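Local coordinates for protein TetR/AcrR family transcriptional regulator (Bradyrhizobium diazoefficiens, PDB 6G8G) that probably represses transcription as a TetR-family DNA-binding regulator, binds the flavonoid genistein and is probably induced by such flavonoids, at residues S94-D99 / A147-E152. Sequence-based numbering, arbitrary orientation.
Sequences SEALRD and AQFLEE
The ring of F149 reaches across to helix 93-109 and meets A96 and L97 at an oblique slant, neither squarely over a face nor squarely at an edge. F149 CZ, the far end of the ring, touches CB of A96 at 3.9 Å, while the neighbouring F149 CE2 lies 3.7 Å from CD2 of L97. CG of L97 is also close, at 4.0 Å from F149 CE2, and the same methyl, L97 CD2, lies 4.1 Å from F149 CD2. CG of F149 stands anti to the backbone N (chi1 171°), which points the ring at helix 93-109; with the two axes 12.1 Å apart at closest approach and almost exactly antiparallel (174°), the ring bridges much of the distance. Both helices belong to the all-helical C-terminal domain of a TetR-family regulator, where helices 164-176 and 192-210 also line the contact: L97 also rests on F171 and L203, and P87 of a loop packs against F149. Beside the ring, CD2 of L97 makes a second contact, methyl against methyl, 4.1 Å from CD2 of L150. The side chain of L150 continues onto A167, L159 and F161. An alanine at F149 would remove the ring that spans the interhelical distance and would probably leave A96 and L97 without their main partner on helix 139-155. On the far flank of helix 93-109, R98 forms a salt bridge through NH2 with E200 of helix 192-210.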
# COMPACT_ATOMS: atom_id res chain seq x y z
N SER A 94 16.67 20.18 -4.66
CA SER A 94 15.44 19.81 -5.35
C SER A 94 15.65 18.78 -6.46
O SER A 94 14.94 17.80 -6.54
CB SER A 94 14.76 21.05 -5.92
OG SER A 94 13.96 21.68 -4.95
N GLU A 95 16.63 19.00 -7.33
CA GLU A 95 16.82 18.12 -8.47
C GLU A 95 17.24 16.75 -8.04
O GLU A 95 16.92 15.76 -8.68
CB GLU A 95 17.82 18.69 -9.46
CG GLU A 95 17.31 19.94 -10.14
CD GLU A 95 17.86 21.25 -9.53
OE1 GLU A 95 18.01 21.35 -8.28
OE2 GLU A 95 18.17 22.17 -10.31
N ALA A 96 17.96 16.69 -6.94
CA ALA A 96 18.42 15.41 -6.45
C ALA A 96 17.25 14.58 -5.91
O ALA A 96 17.11 13.39 -6.22
CB ALA A 96 19.45 15.62 -5.38
N LEU A 97 16.40 15.23 -5.12
CA LEU A 97 15.23 14.57 -4.60
C LEU A 97 14.29 14.23 -5.73
O LEU A 97 13.66 13.17 -5.74
CB LEU A 97 14.54 15.46 -3.57
CG LEU A 97 15.33 15.64 -2.28
CD1 LEU A 97 14.74 16.74 -1.42
CD2 LEU A 97 15.41 14.36 -1.48
N ARG A 98 14.15 15.15 -6.66
CA ARG A 98 13.20 15.00 -7.71
C ARG A 98 13.62 13.79 -8.49
O ARG A 98 12.79 12.95 -8.85
CB ARG A 98 13.14 16.28 -8.56
CG ARG A 98 12.18 16.19 -9.72
CD ARG A 98 12.00 17.48 -10.54
NE ARG A 98 11.54 18.59 -9.72
CZ ARG A 98 12.28 19.64 -9.38
NH1 ARG A 98 13.54 19.76 -9.80
NH2 ARG A 98 11.72 20.58 -8.63
N ASP A 99 14.92 13.63 -8.69
CA ASP A 99 15.41 12.49 -9.48
C ASP A 99 15.20 11.15 -8.72
O ASP A 99 14.79 10.15 -9.28
CB ASP A 99 16.87 12.73 -9.86
CG ASP A 99 17.46 11.59 -10.70
OD1 ASP A 99 16.74 11.07 -11.60
OD2 ASP A 99 18.62 11.19 -10.45
N ALA A 147 17.84 8.25 3.50
CA ALA A 147 18.15 8.82 4.79
C ALA A 147 19.59 9.27 4.80
O ALA A 147 19.90 10.35 5.29
CB ALA A 147 17.88 7.82 5.89
N GLN A 148 20.48 8.50 4.20
CA GLN A 148 21.88 8.93 4.20
C GLN A 148 22.06 10.20 3.40
O GLN A 148 22.77 11.12 3.80
CB GLN A 148 22.79 7.83 3.66
CG GLN A 148 22.74 6.57 4.51
CD GLN A 148 23.61 5.46 3.95
OE1 GLN A 148 24.75 5.69 3.59
NE2 GLN A 148 23.05 4.25 3.87
N PHE A 149 21.36 10.33 2.29
CA PHE A 149 21.39 11.62 1.59
C PHE A 149 20.82 12.75 2.45
O PHE A 149 21.34 13.86 2.44
CB PHE A 149 20.62 11.54 0.29
CG PHE A 149 20.44 12.86 -0.36
CD1 PHE A 149 21.50 13.52 -0.97
CD2 PHE A 149 19.20 13.49 -0.33
CE1 PHE A 149 21.32 14.77 -1.58
CE2 PHE A 149 19.01 14.73 -0.93
CZ PHE A 149 20.07 15.36 -1.57
N LEU A 150 19.73 12.49 3.17
CA LEU A 150 19.15 13.55 3.97
C LEU A 150 20.08 13.96 5.11
O LEU A 150 20.06 15.11 5.50
CB LEU A 150 17.76 13.18 4.48
CG LEU A 150 16.68 12.93 3.41
CD1 LEU A 150 15.34 12.60 4.06
CD2 LEU A 150 16.53 14.09 2.45
N GLU A 151 20.91 13.06 5.63
CA GLU A 151 21.89 13.46 6.65
C GLU A 151 22.86 14.48 6.12
O GLU A 151 23.22 15.42 6.82
CB GLU A 151 22.72 12.29 7.14
CG GLU A 151 21.95 11.25 7.92
CD GLU A 151 22.78 10.64 9.04
OE1 GLU A 151 23.08 9.41 8.96
OE2 GLU A 151 23.12 11.40 9.99
N GLU A 152 23.28 14.29 4.87
CA GLU A 152 24.21 15.21 4.23
C GLU A 152 23.57 16.56 4.06
O GLU A 152 24.18 17.58 4.35
CB GLU A 152 24.62 14.73 2.84
CG GLU A 152 25.43 13.44 2.77
CD GLU A 152 26.61 13.49 3.75
OE1 GLU A 152 27.60 14.27 3.57
OE2 GLU A 152 26.52 12.76 4.76